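Local coordinates for protein cryptochrome DASH, chloroplastic/mitochondrial (Arabidopsis thaliana, PDB 2VTB) that repairs cyclobutane pyrimidine dimers in single-stranded DNA with FAD as cofactor, carries a methenyltetrahydrofolate chromophore and may also serve as a photoreceptor, at residues 46-51 with 140-145; 178-183 with 299-304; 446-451 with 495-500. All coordinates share one frame; numbering follows the deposited sequence.

The three contacts follow one another along the chain. Contact 1 sits in the parallel sheet of the alpha/beta domain, and contact 2, its centre about 16 Å from that of contact 1, fixes the loop that leaves this sheet onto the start of helix 300-313. Both lie near the cofactors: Asn49 of contact 1 comes within about 7 Å of a methenyltetrahydrofolate, side chain to ligand, and Pro300 of contact 2 within about 8 Å of FAD. Contact 3 lies across the chain's centre from contact 1, about 43 Å away between centres, and meets the bound thymidine nucleotides, which stay about 19 Å from the nearest atom of contact 1.

Contact 1 of 3, residues 46-51 with 140-145; sequences WFRNDL and VFAHKE
Trp46 and Phe141 are joined by a parallel-sheet hydrogen bond, Trp46 N to Phe141 O at 2.8 Å, which links strands 42-47 and 139-143 in the five-stranded sheet of the photolyase alpha/beta domain, a Rossmann-like fold. Beside it the Ala142 methyl sits 3.5 Å from Trp46 CE3, meeting the indole obliquely. With its CG anti to the backbone N (chi1 169°), the indole also reaches helix 148-163, where it packs on Val153 and Val157.

Toward His143 the contact turns polar. His143 ND1 donates to Asp50 OD2 over 2.7 Å in a nearly straight bond (170°); the oxygen lies in the imidazole plane and is used on its anti side. The other carboxylate oxygen, OD1, takes the Arg48 backbone N on its syn side, which ties the loop back onto Arg48.

The Arg48 guanidinium is layered between Trp46 CH2 on one face and Glu145 CG on the other. Its NH2 makes a weak bond to His143 O but pairs more strongly with Glu154, while Glu145 OE1 turns to Arg334. Glu145 OE2 reaches the Asn49 backbone N through a water that accepts from the amide and donates to the carboxylate. A further water donates to Trp46 O and Asp50 OD2 and accepts from His143 N, its oxygen 2.8 Å from that nitrogen.

Contact 2 of 3, residues 178-183 with 299-304; sequences MYHKDD and SPRFIY
Met178 lies against Pro300, and apolar contact carries most of this junction. The two side chains run alongside each other in opposite senses, with Met178 CB 3.7 Å from Pro300 CB and the next methionine carbon, CG, also close to that same proline atom. The proline ring reaches back over the loop as well, its CG 3.6 Å from Met178 N. Two extended torsions in a row, the first at -162°, carry the Met178 thioether on along the helix, past Pro300 O, and bring SD to 4.3 Å from Tyr304 CB, one turn further on. Helix 318-340 closes in on the same group of side chains: Ile328 touches Met178, Arg330 touches Pro300 and Leu324 touches Tyr304.

The contact joins the loop that follows the last strand of the alpha/beta sheet, 169-173, to the first turn of helix 300-313. Ser299 is the N-cap of that helix, its OG accepting a weak bond from Phe302 N at 3.3 Å, and Pro300 occupies the first helical position.

No hydrogen bond crosses between the two segments; several polar groups find partners within their own segment or outside both. Asp331 takes both Met178 N and Tyr179 N, one on each carboxylate oxygen, and so fixes the loop backbone beside the proline. Arg301 lays its CG 4.1 Å from Met178 O, then bends at chi3, while its NH2 forms salt bridges with Asp55 and Asp57. Asp55 also bonds Ser299 OG, tying the cap and the arginine together. Within 178-183, His180 ND1 accepts Asp182 N at 3.0 Å, with the donor in the imidazole plane, and His180 CD2 stands edge-on 4.4 Å from Arg301 NH1.

Contact 3 of 3, residues 446-451 with 495-500; sequences DRYFSI and LKHGNG. With nucleotides of chain G.
A DNA-binding surface of the photolyase is built here from two loops. One, 446-451, leads into helix 451-458; the other, 495-500, holds the last modelled residues of the chain. They meet in a T-shaped pair, the edge of His497 directed at the face of Tyr448, with ring centroids 4.7 Å apart and planes at 87°. His497 CD2 stands over the centre of the phenol ring. The imidazole in turn lays one of its faces on the thymine of DT5 of chain G, whose C4 lies 3.4 Å above the imidazole plane, while Lys496 CB packs on its opposite face.

A chi1 of -179° swings the Tyr448 ring away from its own N and across to the other loop. There the hydroxyl accepts from His497 N at 3.1 Å and is also bonded to Asp405 of helix 392-405. A water donates to this hydroxyl and to His497 O and accepts from Ile451 N, bridging the two loops. Deeper in, Leu495 packs its methyls against Ile451 CB.

Along the DNA strand, Phe449 sets its ring face against the sugar of DT4 of chain G, C4' over its centre. Ser450 N donates to the phosphate oxygen OP1 of DT5 of chain G at 2.9 Å.

Contact 1 of 3, residues 46-51 with 140-145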
loop_
_atom_site.group_PDB
_atom_site.type_symbol
_atom_site.label_atom_id
_atom_site.label_comp_id
_atom_site.label_asym_id
_atom_site.label_seq_id
_atom_site.Cartn_x
_atom_site.Cartn_y
_atom_site.Cartn_z
ATOM N N TRP A 46 -4.181 15.335 16.023
ATOM C CA TRP A 46 -5.094 15.639 14.920
ATOM C C TRP A 46 -6.184 14.564 14.806
ATOM O O TRP A 46 -5.914 13.442 14.368
ATOM C CB TRP A 46 -4.282 15.781 13.616
ATOM C CG TRP A 46 -5.076 15.841 12.339
ATOM C CD1 TRP A 46 -6.315 16.393 12.156
ATOM C CD2 TRP A 46 -4.668 15.344 11.058
ATOM N NE1 TRP A 46 -6.701 16.263 10.840
ATOM C CE2 TRP A 46 -5.713 15.616 10.149
ATOM C CE3 TRP A 46 -3.521 14.690 10.593
ATOM C CZ2 TRP A 46 -5.648 15.255 8.803
ATOM C CZ3 TRP A 46 -3.455 14.335 9.246
ATOM C CH2 TRP A 46 -4.512 14.618 8.369
ATOM N N PHE A 47 -7.403 14.909 15.226
ATOM C CA PHE A 47 -8.548 14.001 15.151
ATOM C C PHE A 47 -9.109 13.956 13.730
ATOM O O PHE A 47 -9.161 14.978 13.033
ATOM C CB PHE A 47 -9.675 14.433 16.114
ATOM C CG PHE A 47 -9.446 14.045 17.551
ATOM C CD1 PHE A 47 -9.863 12.809 18.022
ATOM C CD2 PHE A 47 -8.857 14.931 18.445
ATOM C CE1 PHE A 47 -9.676 12.449 19.354
ATOM C CE2 PHE A 47 -8.659 14.579 19.772
ATOM C CZ PHE A 47 -9.070 13.330 20.231
ATOM N N ARG A 48 -9.534 12.767 13.313
ATOM C CA ARG A 48 -10.218 12.586 12.040
ATOM C C ARG A 48 -11.475 11.750 12.275
ATOM O O ARG A 48 -12.500 12.308 12.656
ATOM C CB ARG A 48 -9.262 11.968 11.017
ATOM C CG ARG A 48 -7.977 12.780 10.862
ATOM C CD ARG A 48 -6.864 11.979 10.193
ATOM N NE ARG A 48 -6.983 11.990 8.748
ATOM C CZ ARG A 48 -6.219 11.285 7.921
ATOM N NH1 ARG A 48 -6.393 11.397 6.614
ATOM N NH2 ARG A 48 -5.289 10.459 8.388
ATOM N N ASN A 49 -11.405 10.432 12.087
ATOM C CA ASN A 49 -12.545 9.551 12.370
ATOM C C ASN A 49 -12.228 8.626 13.545
ATOM O O ASN A 49 -12.430 7.413 13.490
ATOM C CB ASN A 49 -12.967 8.788 11.110
ATOM C CG ASN A 49 -13.865 9.627 10.210
ATOM O OD1 ASN A 49 -15.005 9.933 10.566
ATOM N ND2 ASN A 49 -13.354 10.013 9.063
ATOM N N ASP A 50 -11.754 9.258 14.614
ATOM C CA ASP A 50 -11.353 8.602 15.848
ATOM C C ASP A 50 -11.818 9.475 17.041
ATOM O O ASP A 50 -11.056 9.789 17.953
ATOM C CB ASP A 50 -9.838 8.396 15.856
ATOM C CG ASP A 50 -9.061 9.690 15.625
ATOM O OD1 ASP A 50 -9.680 10.732 15.288
ATOM O OD2 ASP A 50 -7.822 9.654 15.783
ATOM N N LEU A 51 -13.086 9.867 17.001
ATOM C CA LEU A 51 -13.628 10.886 17.910
ATOM C C LEU A 51 -14.012 10.285 19.265
ATOM O O LEU A 51 -15.184 10.223 19.633
ATOM C CB LEU A 51 -14.815 11.593 17.245
ATOM C CG LEU A 51 -14.522 12.193 15.864
ATOM C CD1 LEU A 51 -15.775 12.852 15.285
ATOM C CD2 LEU A 51 -13.354 13.191 15.905
ATOM N N VAL A 140 2.930 15.937 15.089
ATOM C CA VAL A 140 1.490 15.819 14.910
ATOM C C VAL A 140 1.156 14.332 14.872
ATOM O O VAL A 140 1.649 13.606 14.009
ATOM C CB VAL A 140 1.010 16.457 13.592
ATOM C CG1 VAL A 140 -0.499 16.203 13.392
ATOM C CG2 VAL A 140 1.326 17.951 13.567
ATOM N N PHE A 141 0.337 13.879 15.811
ATOM C CA PHE A 141 -0.105 12.492 15.843
ATOM C C PHE A 141 -1.500 12.403 15.245
ATOM O O PHE A 141 -2.326 13.295 15.447
ATOM C CB PHE A 141 -0.120 11.942 17.278
ATOM C CG PHE A 141 1.251 11.679 17.843
ATOM C CD1 PHE A 141 1.893 10.472 17.616
ATOM C CD2 PHE A 141 1.892 12.640 18.602
ATOM C CE1 PHE A 141 3.170 10.230 18.143
ATOM C CE2 PHE A 141 3.160 12.412 19.134
ATOM C CZ PHE A 141 3.798 11.207 18.904
ATOM N N ALA A 142 -1.757 11.317 14.525
ATOM C CA ALA A 142 -3.075 11.059 13.952
ATOM C C ALA A 142 -3.192 9.574 13.618
ATOM O O ALA A 142 -2.188 8.880 13.564
ATOM C CB ALA A 142 -3.281 11.912 12.702
ATOM N N HIS A 143 -4.414 9.085 13.403
ATOM C CA HIS A 143 -4.592 7.706 12.954
ATOM C C HIS A 143 -4.373 7.634 11.449
ATOM O O HIS A 143 -4.730 8.569 10.707
ATOM C CB HIS A 143 -5.969 7.146 13.330
ATOM C CG HIS A 143 -6.030 6.579 14.714
ATOM N ND1 HIS A 143 -6.682 7.213 15.751
ATOM C CD2 HIS A 143 -5.502 5.445 15.239
ATOM C CE1 HIS A 143 -6.566 6.487 16.849
ATOM N NE2 HIS A 143 -5.855 5.409 16.567
ATOM N N LYS A 144 -3.789 6.520 11.014
ATOM C CA LYS A 144 -3.549 6.237 9.602
ATOM C C LYS A 144 -4.857 5.869 8.921
ATOM O O LYS A 144 -5.603 5.058 9.445
ATOM C CB LYS A 144 -2.580 5.054 9.478
ATOM C CG LYS A 144 -2.139 4.694 8.062
ATOM C CD LYS A 144 -1.138 5.711 7.499
ATOM C CE LYS A 144 -0.753 5.397 6.060
ATOM N NZ LYS A 144 -1.857 5.710 5.120
ATOM N N GLU A 145 -5.116 6.450 7.752
ATOM C CA GLU A 145 -6.251 6.058 6.917
ATOM C C GLU A 145 -5.751 5.256 5.711
ATOM O O GLU A 145 -4.536 5.098 5.527
ATOM C CB GLU A 145 -7.054 7.287 6.486
ATOM C CG GLU A 145 -7.822 7.950 7.629
ATOM C CD GLU A 145 -9.075 7.194 8.054
ATOM O OE1 GLU A 145 -9.311 6.062 7.577
ATOM O OE2 GLU A 145 -9.846 7.745 8.869
HETATM O O HOH W 1 -6.541 10.936 13.787
HETATM O O HOH W 2 -9.409 8.477 11.490
HETATM O O HOH W 3 -11.192 9.792 7.992
#

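Contact 2 of 3, residues 178-183 with 299-304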
loop_
_atom_site.group_PDB
_atom_site.type_symbol
_atom_site.label_atom_id
_atom_site.label_comp_id
_atom_site.label_asym_id
_atom_site.label_seq_id
_atom_site.Cartn_x
_atom_site.Cartn_y
_atom_site.Cartn_z
ATOM N N MET A 178 -10.204 -4.527 14.537
ATOM C CA MET A 178 -10.212 -5.424 15.675
ATOM C C MET A 178 -8.919 -6.236 15.731
ATOM O O MET A 178 -8.330 -6.374 16.793
ATOM C CB MET A 178 -11.414 -6.360 15.631
ATOM C CG MET A 178 -11.704 -6.999 16.991
ATOM S SD MET A 178 -13.350 -7.689 17.085
ATOM C CE MET A 178 -13.255 -8.970 15.831
ATOM N N TYR A 179 -8.513 -6.784 14.588
ATOM C CA TYR A 179 -7.193 -7.399 14.432
ATOM C C TYR A 179 -6.213 -6.357 13.882
ATOM O O TYR A 179 -6.475 -5.730 12.859
ATOM C CB TYR A 179 -7.270 -8.597 13.484
ATOM C CG TYR A 179 -7.953 -9.805 14.083
ATOM C CD1 TYR A 179 -9.307 -10.036 13.868
ATOM C CD2 TYR A 179 -7.249 -10.708 14.882
ATOM C CE1 TYR A 179 -9.946 -11.142 14.419
ATOM C CE2 TYR A 179 -7.878 -11.819 15.441
ATOM C CZ TYR A 179 -9.230 -12.026 15.202
ATOM O OH TYR A 179 -9.876 -13.111 15.735
ATOM N N HIS A 180 -5.093 -6.172 14.564
ATOM C CA HIS A 180 -4.123 -5.144 14.187
ATOM C C HIS A 180 -3.372 -5.562 12.920
ATOM O O HIS A 180 -2.971 -6.719 12.782
ATOM C CB HIS A 180 -3.138 -4.909 15.333
ATOM C CG HIS A 180 -2.381 -3.623 15.233
ATOM N ND1 HIS A 180 -1.406 -3.403 14.287
ATOM C CD2 HIS A 180 -2.445 -2.494 15.978
ATOM C CE1 HIS A 180 -0.903 -2.192 14.450
ATOM N NE2 HIS A 180 -1.514 -1.622 15.473
ATOM N N LYS A 181 -3.197 -4.611 12.000
ATOM C CA LYS A 181 -2.473 -4.848 10.743
ATOM C C LYS A 181 -1.116 -5.527 10.955
ATOM O O LYS A 181 -0.777 -6.470 10.252
ATOM C CB LYS A 181 -2.261 -3.529 9.992
ATOM C CG LYS A 181 -1.733 -3.714 8.574
ATOM C CD LYS A 181 -1.822 -2.438 7.753
ATOM C CE LYS A 181 -0.544 -1.648 7.842
ATOM N NZ LYS A 181 0.541 -2.272 7.034
ATOM N N ASP A 182 -0.362 -5.048 11.942
ATOM C CA ASP A 182 0.977 -5.576 12.245
ATOM C C ASP A 182 0.969 -7.016 12.771
ATOM O O ASP A 182 2.010 -7.674 12.758
ATOM C CB ASP A 182 1.686 -4.692 13.278
ATOM C CG ASP A 182 1.999 -3.288 12.755
ATOM O OD1 ASP A 182 1.906 -3.047 11.535
ATOM O OD2 ASP A 182 2.345 -2.420 13.585
ATOM N N ASP A 183 -0.190 -7.480 13.249
ATOM C CA ASP A 183 -0.342 -8.813 13.839
ATOM C C ASP A 183 -0.814 -9.863 12.837
ATOM O O ASP A 183 -0.891 -11.036 13.185
ATOM C CB ASP A 183 -1.354 -8.778 14.999
ATOM C CG ASP A 183 -0.879 -7.949 16.180
ATOM O OD1 ASP A 183 0.315 -7.590 16.223
ATOM O OD2 ASP A 183 -1.714 -7.656 17.072
ATOM N N SER A 299 -14.630 1.653 19.640
ATOM C CA SER A 299 -13.627 0.847 18.954
ATOM C C SER A 299 -13.924 -0.646 19.087
ATOM O O SER A 299 -14.488 -1.077 20.094
ATOM C CB SER A 299 -12.246 1.153 19.525
ATOM O OG SER A 299 -12.035 0.437 20.733
ATOM N N PRO A 300 -13.552 -1.440 18.065
ATOM C CA PRO A 300 -13.786 -2.887 18.121
ATOM C C PRO A 300 -13.087 -3.628 19.269
ATOM O O PRO A 300 -13.630 -4.619 19.753
ATOM C CB PRO A 300 -13.278 -3.397 16.764
ATOM C CG PRO A 300 -12.535 -2.292 16.147
ATOM C CD PRO A 300 -12.941 -1.016 16.794
ATOM N N ARG A 301 -11.909 -3.175 19.700
ATOM C CA ARG A 301 -11.238 -3.810 20.840
ATOM C C ARG A 301 -12.031 -3.633 22.138
ATOM O O ARG A 301 -12.082 -4.546 22.981
ATOM C CB ARG A 301 -9.821 -3.278 21.020
ATOM C CG ARG A 301 -8.858 -3.696 19.905
ATOM C CD ARG A 301 -7.433 -3.351 20.274
ATOM N NE ARG A 301 -7.260 -1.917 20.502
ATOM C CZ ARG A 301 -6.286 -1.170 19.986
ATOM N NH1 ARG A 301 -5.332 -1.706 19.212
ATOM N NH2 ARG A 301 -6.239 0.132 20.265
ATOM N N PHE A 302 -12.641 -2.461 22.295
ATOM C CA PHE A 302 -13.547 -2.209 23.418
ATOM C C PHE A 302 -14.770 -3.119 23.342
ATOM O O PHE A 302 -15.177 -3.696 24.345
ATOM C CB PHE A 302 -13.980 -0.738 23.445
ATOM C CG PHE A 302 -15.178 -0.473 24.320
ATOM C CD1 PHE A 302 -15.083 -0.550 25.704
ATOM C CD2 PHE A 302 -16.404 -0.156 23.758
ATOM C CE1 PHE A 302 -16.198 -0.305 26.500
ATOM C CE2 PHE A 302 -17.514 0.095 24.555
ATOM C CZ PHE A 302 -17.407 0.017 25.922
ATOM N N ILE A 303 -15.352 -3.247 22.149
ATOM C CA ILE A 303 -16.529 -4.104 21.964
ATOM C C ILE A 303 -16.184 -5.555 22.290
ATOM O O ILE A 303 -16.941 -6.231 22.992
ATOM C CB ILE A 303 -17.125 -3.993 20.540
ATOM C CG1 ILE A 303 -17.660 -2.575 20.290
ATOM C CG2 ILE A 303 -18.259 -5.014 20.345
ATOM C CD1 ILE A 303 -17.966 -2.262 18.830
ATOM N N TYR A 304 -15.029 -6.019 21.815
ATOM C CA TYR A 304 -14.586 -7.394 22.082
ATOM C C TYR A 304 -14.440 -7.684 23.584
ATOM O O TYR A 304 -14.830 -8.756 24.043
ATOM C CB TYR A 304 -13.276 -7.701 21.346
ATOM C CG TYR A 304 -12.700 -9.069 21.664
ATOM C CD1 TYR A 304 -13.360 -10.235 21.282
ATOM C CD2 TYR A 304 -11.499 -9.195 22.353
ATOM C CE1 TYR A 304 -12.832 -11.498 21.584
ATOM C CE2 TYR A 304 -10.964 -10.442 22.653
ATOM C CZ TYR A 304 -11.634 -11.587 22.266
ATOM O OH TYR A 304 -11.100 -12.812 22.575
#

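Contact 3 of 3, residues 446-451 with 495-500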
loop_
_atom_site.group_PDB
_atom_site.type_symbol
_atom_site.label_atom_id
_atom_site.label_comp_id
_atom_site.label_asym_id
_atom_site.label_seq_id
_atom_site.Cartn_x
_atom_site.Cartn_y
_atom_site.Cartn_z
ATOM N N ASP A 446 -23.636 -15.454 -8.966
ATOM C CA ASP A 446 -24.698 -14.560 -9.443
ATOM C C ASP A 446 -25.659 -14.239 -8.292
ATOM O O ASP A 446 -26.699 -14.888 -8.145
ATOM C CB ASP A 446 -25.444 -15.206 -10.623
ATOM C CG ASP A 446 -26.527 -14.302 -11.215
ATOM O OD1 ASP A 446 -26.860 -13.258 -10.608
ATOM O OD2 ASP A 446 -27.053 -14.646 -12.297
ATOM N N ARG A 447 -25.319 -13.217 -7.507
ATOM C CA ARG A 447 -26.036 -12.902 -6.264
ATOM C C ARG A 447 -27.318 -12.078 -6.486
ATOM O O ARG A 447 -27.458 -10.964 -5.981
ATOM C CB ARG A 447 -25.103 -12.172 -5.290
ATOM C CG ARG A 447 -23.804 -12.911 -5.027
ATOM C CD ARG A 447 -23.026 -12.343 -3.845
ATOM N NE ARG A 447 -21.850 -13.163 -3.561
ATOM C CZ ARG A 447 -21.877 -14.346 -2.945
ATOM N NH1 ARG A 447 -23.022 -14.875 -2.519
ATOM N NH2 ARG A 447 -20.745 -15.013 -2.751
ATOM N N TYR A 448 -28.260 -12.644 -7.228
ATOM C CA TYR A 448 -29.553 -12.002 -7.450
ATOM C C TYR A 448 -30.509 -12.297 -6.293
ATOM O O TYR A 448 -30.733 -13.456 -5.952
ATOM C CB TYR A 448 -30.171 -12.481 -8.764
ATOM C CG TYR A 448 -31.500 -11.832 -9.060
ATOM C CD1 TYR A 448 -31.568 -10.634 -9.774
ATOM C CD2 TYR A 448 -32.692 -12.396 -8.607
ATOM C CE1 TYR A 448 -32.792 -10.016 -10.032
ATOM C CE2 TYR A 448 -33.917 -11.792 -8.866
ATOM C CZ TYR A 448 -33.963 -10.601 -9.579
ATOM O OH TYR A 448 -35.181 -10.001 -9.841
ATOM N N PHE A 449 -31.078 -11.240 -5.713
ATOM C CA PHE A 449 -32.100 -11.345 -4.668
ATOM C C PHE A 449 -33.514 -11.255 -5.272
ATOM O O PHE A 449 -33.830 -10.303 -5.991
ATOM C CB PHE A 449 -31.946 -10.205 -3.655
ATOM C CG PHE A 449 -30.783 -10.355 -2.725
ATOM C CD1 PHE A 449 -30.992 -10.547 -1.365
ATOM C CD2 PHE A 449 -29.480 -10.268 -3.193
ATOM C CE1 PHE A 449 -29.921 -10.665 -0.487
ATOM C CE2 PHE A 449 -28.406 -10.391 -2.323
ATOM C CZ PHE A 449 -28.629 -10.590 -0.967
ATOM N N SER A 450 -34.363 -12.233 -4.972
ATOM C CA SER A 450 -35.771 -12.168 -5.362
ATOM C C SER A 450 -36.541 -11.270 -4.408
ATOM O O SER A 450 -36.657 -11.584 -3.223
ATOM C CB SER A 450 -36.410 -13.552 -5.346
ATOM O OG SER A 450 -37.819 -13.439 -5.338
ATOM N N ILE A 451 -37.088 -10.172 -4.928
ATOM C CA ILE A 451 -37.841 -9.230 -4.100
ATOM C C ILE A 451 -39.039 -9.905 -3.408
ATOM O O ILE A 451 -39.224 -9.737 -2.205
ATOM C CB ILE A 451 -38.252 -7.952 -4.891
ATOM C CG1 ILE A 451 -37.135 -6.908 -4.846
ATOM C CG2 ILE A 451 -39.491 -7.298 -4.288
ATOM C CD1 ILE A 451 -35.791 -7.378 -5.358
ATOM N N LEU A 495 -39.483 -7.056 -12.543
ATOM C CA LEU A 495 -38.506 -7.874 -11.828
ATOM C C LEU A 495 -37.901 -8.915 -12.778
ATOM O O LEU A 495 -38.623 -9.569 -13.537
ATOM C CB LEU A 495 -39.158 -8.568 -10.630
ATOM C CG LEU A 495 -39.698 -7.667 -9.511
ATOM C CD1 LEU A 495 -40.415 -8.492 -8.445
ATOM C CD2 LEU A 495 -38.585 -6.840 -8.887
ATOM N N LYS A 496 -36.579 -9.060 -12.727
ATOM C CA LYS A 496 -35.861 -10.016 -13.575
ATOM C C LYS A 496 -36.275 -11.462 -13.297
ATOM O O LYS A 496 -36.479 -12.239 -14.233
ATOM C CB LYS A 496 -34.347 -9.861 -13.394
ATOM C CG LYS A 496 -33.768 -8.636 -14.082
ATOM C CD LYS A 496 -33.265 -8.963 -15.490
ATOM C CE LYS A 496 -32.901 -7.714 -16.291
ATOM N NZ LYS A 496 -33.924 -7.392 -17.323
ATOM N N HIS A 497 -36.399 -11.816 -12.015
ATOM C CA HIS A 497 -36.814 -13.167 -11.615
ATOM C C HIS A 497 -37.823 -13.144 -10.470
ATOM O O HIS A 497 -38.061 -12.102 -9.855
ATOM C CB HIS A 497 -35.606 -14.003 -11.193
ATOM C CG HIS A 497 -34.479 -13.983 -12.177
ATOM N ND1 HIS A 497 -34.546 -14.620 -13.398
ATOM C CD2 HIS A 497 -33.254 -13.408 -12.117
ATOM C CE1 HIS A 497 -33.412 -14.431 -14.052
ATOM N NE2 HIS A 497 -32.612 -13.700 -13.295
ATOM N N GLY A 498 -38.402 -14.309 -10.188
ATOM C CA GLY A 498 -39.408 -14.458 -9.140
ATOM C C GLY A 498 -40.742 -13.849 -9.524
ATOM O O GLY A 498 -41.401 -13.234 -8.694
ATOM N N ASN A 499 -41.142 -14.053 -10.781
ATOM C CA ASN A 499 -42.292 -13.376 -11.395
ATOM C C ASN A 499 -41.951 -11.910 -11.654
ATOM O O ASN A 499 -41.305 -11.263 -10.830
ATOM C CB ASN A 499 -43.566 -13.470 -10.540
ATOM C CG ASN A 499 -44.037 -14.903 -10.319
ATOM O OD1 ASN A 499 -45.211 -15.131 -10.013
ATOM N ND2 ASN A 499 -43.135 -15.869 -10.470
ATOM N N GLY A 500 -42.389 -11.391 -12.796
ATOM C CA GLY A 500 -42.022 -10.042 -13.228
ATOM C C GLY A 500 -42.520 -8.943 -12.312
ATOM O O GLY A 500 -42.207 -7.772 -12.520
ATOM P P DT G 5 -32.750 -15.256 -2.649
ATOM O OP1 DT G 5 -33.773 -14.270 -3.061
ATOM O OP2 DT G 5 -32.894 -15.948 -1.348
ATOM O "O5'" DT G 5 -32.560 -16.364 -3.789
ATOM C "C5'" DT G 5 -32.648 -16.015 -5.176
ATOM C "C4'" DT G 5 -34.040 -16.265 -5.729
ATOM O "O4'" DT G 5 -34.080 -15.835 -7.117
ATOM C "C3'" DT G 5 -34.497 -17.726 -5.725
ATOM O "O3'" DT G 5 -35.891 -17.833 -5.455
ATOM C "C2'" DT G 5 -34.201 -18.174 -7.144
ATOM C "C1'" DT G 5 -34.525 -16.912 -7.931
ATOM N N1 DT G 5 -33.852 -16.918 -9.269
ATOM C C2 DT G 5 -34.562 -17.321 -10.385
ATOM O O2 DT G 5 -35.734 -17.657 -10.364
ATOM N N3 DT G 5 -33.850 -17.305 -11.557
ATOM C C4 DT G 5 -32.525 -16.947 -11.720
ATOM O O4 DT G 5 -31.986 -16.969 -12.823
ATOM C C5 DT G 5 -31.837 -16.539 -10.516
ATOM C C7 DT G 5 -30.506 -15.853 -10.610
ATOM C C6 DT G 5 -32.517 -16.560 -9.360
ATOM P P DT G 4 -29.192 -15.411 1.987
ATOM O OP1 DT G 4 -30.506 -14.972 2.488
ATOM O OP2 DT G 4 -28.775 -16.817 2.183
ATOM O "O5'" DT G 4 -29.036 -15.140 0.427
ATOM C "C5'" DT G 4 -29.311 -13.875 -0.146
ATOM C "C4'" DT G 4 -29.238 -13.979 -1.656
ATOM O "O4'" DT G 4 -27.890 -14.321 -2.049
ATOM C "C3'" DT G 4 -30.136 -15.048 -2.270
ATOM O "O3'" DT G 4 -31.367 -14.461 -2.665
ATOM C "C2'" DT G 4 -29.358 -15.538 -3.478
ATOM C "C1'" DT G 4 -27.914 -15.154 -3.195
ATOM N N1 DT G 4 -27.062 -16.376 -2.971
ATOM C C2 DT G 4 -26.365 -16.925 -4.036
ATOM O O2 DT G 4 -26.384 -16.471 -5.166
ATOM N N3 DT G 4 -25.620 -18.037 -3.726
ATOM C C4 DT G 4 -25.518 -18.640 -2.484
ATOM O O4 DT G 4 -24.830 -19.638 -2.317
ATOM C C5 DT G 4 -26.273 -18.024 -1.416
ATOM C C7 DT G 4 -26.370 -18.674 -0.066
ATOM C C6 DT G 4 -27.003 -16.938 -1.707
ATOM O "O5'" DT G 1 -16.466 -18.371 -3.252
ATOM C "C5'" DT G 1 -16.129 -17.727 -2.026
ATOM C "C4'" DT G 1 -17.371 -17.258 -1.279
ATOM O "O4'" DT G 1 -18.576 -17.705 -1.966
ATOM C "C3'" DT G 1 -17.512 -17.774 0.154
ATOM O "O3'" DT G 1 -18.126 -16.811 0.981
ATOM C "C2'" DT G 1 -18.441 -18.969 -0.013
ATOM C "C1'" DT G 1 -19.405 -18.400 -1.051
ATOM N N1 DT G 1 -20.227 -19.398 -1.815
ATOM C C2 DT G 1 -21.560 -19.122 -2.064
ATOM O O2 DT G 1 -22.118 -18.102 -1.694
ATOM N N3 DT G 1 -22.224 -20.085 -2.785
ATOM C C4 DT G 1 -21.697 -21.282 -3.247
ATOM O O4 DT G 1 -22.379 -22.082 -3.877
ATOM C C5 DT G 1 -20.300 -21.511 -2.955
ATOM C C7 DT G 1 -19.650 -22.821 -3.299
ATOM C C6 DT G 1 -19.638 -20.568 -2.268
HETATM O O HOH W 4 -37.080 -10.123 -7.875
#